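Local structure of glucose-inhibited division protein A-related protein, probable oxidoreductase (Thermus thermophilus, 2CUL) at residues Ala23-Leu36 with Leu78-Ala91. The protein binds flavin-adenine dinucleotide in a Rossmann-type fold and is probably an oxidoreductase related to the glucose-inhibited division protein A family. Residues are numbered along the deposited sequence; the frame is centred on the assembly and turned at random.
With FAD (flavin-adenine dinucleotide), chain B.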
# COMPACT_ATOMS: atom_id res chain seq x y z
N ALA A 23 7.86 -10.40 -7.54
CA ALA A 23 9.28 -10.69 -7.42
C ALA A 23 9.57 -12.18 -7.56
O ALA A 23 10.60 -12.57 -8.12
CB ALA A 23 9.81 -10.17 -6.09
N GLN A 24 8.66 -13.02 -7.07
CA GLN A 24 8.82 -14.46 -7.16
C GLN A 24 8.89 -14.88 -8.63
O GLN A 24 9.52 -15.88 -8.97
CB GLN A 24 7.64 -15.18 -6.50
CG GLN A 24 7.57 -15.02 -4.99
CD GLN A 24 8.74 -15.68 -4.28
OE1 GLN A 24 8.96 -16.88 -4.41
NE2 GLN A 24 9.49 -14.89 -3.53
N LYS A 25 8.25 -14.09 -9.49
CA LYS A 25 8.22 -14.36 -10.92
C LYS A 25 9.28 -13.59 -11.72
O LYS A 25 9.26 -13.60 -12.95
CB LYS A 25 6.83 -14.06 -11.48
CG LYS A 25 5.75 -15.01 -10.98
CD LYS A 25 6.01 -16.44 -11.45
CE LYS A 25 4.99 -17.41 -10.88
NZ LYS A 25 5.07 -17.52 -9.39
N GLY A 26 10.19 -12.93 -11.01
CA GLY A 26 11.25 -12.20 -11.68
C GLY A 26 10.95 -10.80 -12.16
O GLY A 26 11.79 -10.18 -12.82
N VAL A 27 9.76 -10.29 -11.85
CA VAL A 27 9.40 -8.94 -12.27
C VAL A 27 10.23 -7.93 -11.50
O VAL A 27 10.43 -8.08 -10.29
CB VAL A 27 7.90 -8.67 -12.01
CG1 VAL A 27 7.54 -7.25 -12.42
CG2 VAL A 27 7.06 -9.67 -12.79
N ARG A 28 10.74 -6.92 -12.20
CA ARG A 28 11.54 -5.88 -11.57
C ARG A 28 10.59 -4.95 -10.84
O ARG A 28 9.89 -4.15 -11.46
CB ARG A 28 12.33 -5.10 -12.62
CG ARG A 28 13.35 -5.95 -13.38
CD ARG A 28 14.02 -5.13 -14.46
NE ARG A 28 13.03 -4.57 -15.38
CZ ARG A 28 13.31 -3.69 -16.34
NH1 ARG A 28 14.55 -3.25 -16.50
NH2 ARG A 28 12.34 -3.24 -17.13
N VAL A 29 10.56 -5.07 -9.52
CA VAL A 29 9.67 -4.27 -8.70
C VAL A 29 10.34 -3.24 -7.81
O VAL A 29 11.37 -3.50 -7.18
CB VAL A 29 8.82 -5.17 -7.78
CG1 VAL A 29 7.88 -4.31 -6.94
CG2 VAL A 29 8.04 -6.17 -8.60
N GLY A 30 9.75 -2.05 -7.78
CA GLY A 30 10.24 -0.99 -6.93
C GLY A 30 9.14 -0.80 -5.90
O GLY A 30 8.01 -0.49 -6.26
N LEU A 31 9.47 -1.01 -4.62
CA LEU A 31 8.50 -0.85 -3.55
C LEU A 31 8.88 0.38 -2.74
O LEU A 31 9.82 0.35 -1.93
CB LEU A 31 8.48 -2.10 -2.66
CG LEU A 31 7.49 -2.13 -1.50
CD1 LEU A 31 6.07 -1.85 -2.00
CD2 LEU A 31 7.55 -3.49 -0.83
N LEU A 32 8.15 1.46 -2.97
CA LEU A 32 8.39 2.75 -2.32
C LEU A 32 7.47 2.90 -1.11
O LEU A 32 6.27 2.65 -1.20
CB LEU A 32 8.13 3.86 -3.33
CG LEU A 32 8.27 5.34 -2.98
CD1 LEU A 32 8.39 6.14 -4.27
CD2 LEU A 32 7.09 5.82 -2.15
N THR A 33 8.03 3.30 0.03
CA THR A 33 7.22 3.47 1.22
C THR A 33 7.79 4.58 2.10
O THR A 33 9.01 4.74 2.21
CB THR A 33 7.10 2.11 1.97
OG1 THR A 33 5.87 2.08 2.71
CG2 THR A 33 8.29 1.88 2.90
N GLN A 34 6.92 5.37 2.73
CA GLN A 34 7.38 6.51 3.53
C GLN A 34 8.21 6.20 4.76
O GLN A 34 9.05 7.01 5.15
CB GLN A 34 6.20 7.42 3.91
CG GLN A 34 5.08 6.77 4.68
CD GLN A 34 3.86 7.67 4.76
OE1 GLN A 34 3.64 8.49 3.86
NE2 GLN A 34 3.07 7.53 5.81
N SER A 35 7.98 5.05 5.37
CA SER A 35 8.75 4.69 6.56
C SER A 35 9.11 3.22 6.55
O SER A 35 8.24 2.36 6.64
CB SER A 35 7.94 5.00 7.83
OG SER A 35 8.68 4.64 8.98
N LEU A 36 10.41 2.92 6.44
CA LEU A 36 10.84 1.53 6.44
C LEU A 36 10.54 0.88 7.78
O LEU A 36 10.34 -0.34 7.85
CB LEU A 36 12.33 1.43 6.13
CG LEU A 36 12.72 1.78 4.69
CD1 LEU A 36 14.23 1.72 4.55
CD2 LEU A 36 12.06 0.82 3.70
N LEU A 78 10.99 -9.46 2.68
CA LEU A 78 10.96 -8.66 1.45
C LEU A 78 12.37 -8.32 0.98
O LEU A 78 12.64 -8.30 -0.22
CB LEU A 78 10.20 -7.35 1.68
CG LEU A 78 8.68 -7.46 1.86
CD1 LEU A 78 8.13 -6.16 2.40
CD2 LEU A 78 8.05 -7.79 0.51
N GLU A 79 13.26 -8.06 1.93
CA GLU A 79 14.63 -7.70 1.60
C GLU A 79 15.42 -8.86 1.00
O GLU A 79 16.50 -8.67 0.45
CB GLU A 79 15.32 -7.15 2.84
CG GLU A 79 14.61 -5.91 3.39
CD GLU A 79 15.13 -5.45 4.73
OE1 GLU A 79 15.58 -6.31 5.53
OE2 GLU A 79 15.07 -4.23 5.01
N GLY A 80 14.86 -10.07 1.08
CA GLY A 80 15.54 -11.24 0.54
C GLY A 80 15.17 -11.56 -0.90
O GLY A 80 15.74 -12.48 -1.49
N LEU A 81 14.23 -10.80 -1.46
CA LEU A 81 13.79 -11.01 -2.84
C LEU A 81 14.68 -10.22 -3.80
O LEU A 81 14.64 -8.99 -3.83
CB LEU A 81 12.33 -10.58 -2.98
CG LEU A 81 11.36 -11.23 -1.99
CD1 LEU A 81 9.97 -10.66 -2.18
CD2 LEU A 81 11.36 -12.74 -2.20
N ARG A 82 15.46 -10.94 -4.60
CA ARG A 82 16.39 -10.33 -5.55
C ARG A 82 15.82 -9.29 -6.52
O ARG A 82 16.39 -8.21 -6.68
CB ARG A 82 17.07 -11.44 -6.36
CG ARG A 82 17.72 -12.51 -5.51
CD ARG A 82 19.18 -12.21 -5.23
NE ARG A 82 19.99 -12.29 -6.45
CZ ARG A 82 20.13 -13.40 -7.17
NH1 ARG A 82 19.53 -14.52 -6.80
NH2 ARG A 82 20.89 -13.39 -8.26
N PRO A 83 14.69 -9.60 -7.18
CA PRO A 83 14.10 -8.64 -8.13
C PRO A 83 13.39 -7.45 -7.50
O PRO A 83 12.89 -6.58 -8.21
CB PRO A 83 13.12 -9.51 -8.93
CG PRO A 83 13.62 -10.92 -8.72
CD PRO A 83 14.03 -10.90 -7.28
N LEU A 84 13.36 -7.41 -6.17
CA LEU A 84 12.68 -6.33 -5.48
C LEU A 84 13.61 -5.30 -4.87
O LEU A 84 14.62 -5.65 -4.25
CB LEU A 84 11.79 -6.90 -4.37
CG LEU A 84 11.07 -5.88 -3.48
CD1 LEU A 84 10.14 -5.01 -4.33
CD2 LEU A 84 10.27 -6.62 -2.42
N HIS A 85 13.27 -4.03 -5.05
CA HIS A 85 14.04 -2.96 -4.44
C HIS A 85 13.10 -2.19 -3.53
O HIS A 85 12.21 -1.48 -3.99
CB HIS A 85 14.62 -1.98 -5.46
CG HIS A 85 15.53 -0.96 -4.85
ND1 HIS A 85 15.75 0.28 -5.40
CD2 HIS A 85 16.28 -1.01 -3.72
CE1 HIS A 85 16.59 0.95 -4.64
NE2 HIS A 85 16.93 0.19 -3.62
N LEU A 86 13.30 -2.36 -2.23
CA LEU A 86 12.49 -1.68 -1.22
C LEU A 86 13.24 -0.43 -0.81
O LEU A 86 14.40 -0.50 -0.39
CB LEU A 86 12.29 -2.60 -0.01
CG LEU A 86 11.71 -1.99 1.26
CD1 LEU A 86 10.32 -1.42 0.99
CD2 LEU A 86 11.64 -3.06 2.35
N PHE A 87 12.60 0.73 -0.95
CA PHE A 87 13.28 1.97 -0.57
C PHE A 87 12.33 2.97 0.07
O PHE A 87 11.11 2.88 -0.08
CB PHE A 87 13.99 2.58 -1.80
CG PHE A 87 13.05 3.00 -2.90
CD1 PHE A 87 12.62 4.32 -2.99
CD2 PHE A 87 12.62 2.09 -3.85
CE1 PHE A 87 11.77 4.73 -4.01
CE2 PHE A 87 11.76 2.48 -4.88
CZ PHE A 87 11.33 3.80 -4.96
N GLN A 88 12.91 3.91 0.80
CA GLN A 88 12.13 4.93 1.50
C GLN A 88 11.97 6.19 0.67
O GLN A 88 12.92 6.70 0.09
CB GLN A 88 12.80 5.28 2.83
CG GLN A 88 12.03 6.29 3.70
CD GLN A 88 12.02 7.70 3.13
OE1 GLN A 88 13.04 8.20 2.65
NE2 GLN A 88 10.86 8.37 3.19
N ALA A 89 10.74 6.68 0.63
CA ALA A 89 10.41 7.92 -0.07
C ALA A 89 8.96 8.22 0.26
O ALA A 89 8.18 7.30 0.52
CB ALA A 89 10.61 7.76 -1.57
N THR A 90 8.61 9.50 0.26
CA THR A 90 7.24 9.91 0.56
C THR A 90 6.58 10.42 -0.72
O THR A 90 6.89 11.51 -1.19
CB THR A 90 7.20 11.02 1.61
OG1 THR A 90 7.93 10.60 2.77
CG2 THR A 90 5.77 11.33 2.00
N ALA A 91 5.67 9.63 -1.28
CA ALA A 91 4.98 10.03 -2.50
C ALA A 91 4.12 11.25 -2.22
O ALA A 91 3.34 11.27 -1.27
CB ALA A 91 4.12 8.89 -3.04
PA FAD B . -1.25 -0.55 5.11
O1A FAD B . -1.66 0.48 6.08
O2A FAD B . -0.90 -1.91 5.59
O5B FAD B . -0.00 -0.01 4.27
C5B FAD B . -0.04 1.28 3.68
C4B FAD B . 1.41 1.69 3.47
O4B FAD B . 1.41 2.81 2.58
C3B FAD B . 2.13 2.16 4.76
O3B FAD B . 3.38 1.52 4.92
C2B FAD B . 2.24 3.64 4.57
O2B FAD B . 3.25 4.29 5.30
C1B FAD B . 2.38 3.74 3.05
N9A FAD B . 2.05 5.04 2.48
C8A FAD B . 0.85 5.71 2.57
N7A FAD B . 0.87 6.88 1.94
C5A FAD B . 2.14 6.96 1.42
C6A FAD B . 2.78 7.96 0.64
N6A FAD B . 2.20 9.08 0.26
N1A FAD B . 4.10 7.73 0.27
C2A FAD B . 4.73 6.58 0.66
N3A FAD B . 4.17 5.58 1.40
C4A FAD B . 2.88 5.83 1.75
N1 FAD B . -7.42 -5.61 9.75
C2 FAD B . -7.18 -6.74 10.49
O2 FAD B . -7.14 -7.83 9.97
N3 FAD B . -6.98 -6.61 11.87
C4 FAD B . -7.00 -5.41 12.55
O4 FAD B . -6.81 -5.36 13.78
C4X FAD B . -7.26 -4.25 11.79
N5 FAD B . -7.31 -3.00 12.40
C5X FAD B . -7.56 -1.86 11.66
C6 FAD B . -7.60 -0.62 12.30
C7 FAD B . -7.84 0.58 11.60
C7M FAD B . -7.88 1.88 12.36
C8 FAD B . -8.05 0.50 10.18
C8M FAD B . -8.30 1.73 9.35
C9 FAD B . -8.01 -0.75 9.52
C9A FAD B . -7.76 -1.95 10.23
N10 FAD B . -7.71 -3.24 9.60
C10 FAD B . -7.46 -4.39 10.38
C1' FAD B . -7.94 -3.42 8.11
C2' FAD B . -6.73 -3.72 7.19
O2' FAD B . -6.36 -5.06 7.35
C3' FAD B . -5.51 -2.82 7.49
O3' FAD B . -5.84 -1.44 7.34
C4' FAD B . -4.32 -3.09 6.56
O4' FAD B . -3.13 -2.47 7.05
C5' FAD B . -4.66 -2.57 5.15
O5' FAD B . -3.58 -2.86 4.25
P FAD B . -3.04 -1.81 3.19
O1P FAD B . -1.98 -2.53 2.47
O2P FAD B . -4.17 -1.26 2.36
O3P FAD B . -2.45 -0.62 4.04
O HOH W 1 7.92 10.06 5.39
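Val29 is gripped by Pro83 and His85 in a parallel strand pairing in which the N and O of Val29, Leu31 and Thr33 all bond across to the other strand. Val29 N donates to Pro83 O, Val29 O accepts from His85 N at 2.9 Å, and Leu31 and Thr33 repeat the pattern up to Ala89 N on Thr33 O (3.0 Å), the last amide standing above that carbonyl's plane. Gly30 and Leu32, the alternate residues, send their backbone bonds to strand 6-9 and to Gly10 just after it. Leu32 lays its CB 3.6 Å from Phe87 CZ, while its CG meets Ala89 CB. Just past the end of strand 29-33, Gln34 O accepts from Gln88 NE2 at 3.0 Å, the Gln88 chain being bent at chi2 (-70°); this NE2 also bonds Glu108. Gln34 O takes a second, longer bond from a water that also joins Thr90 OG1. With CG between its backbone N and carbonyl carbon (chi1 58°), the Gln34 side chain lies over one face of the adenine, OE1 3.2 Å from FAD C5A, with CG near the ribose O2B. With an alanine here, that ring face and O2B would probably lose their cover. Ala91 reads the adenine through its backbone, N donating to FAD N1A and O accepting from FAD N6A at 2.9 Å. Thr33 OG1 is held by Ala11 N. The end of strand 29-33 and the neighbouring part of strand 84-97 thus hold the adenosine, as in FAD-binding Rossmann folds.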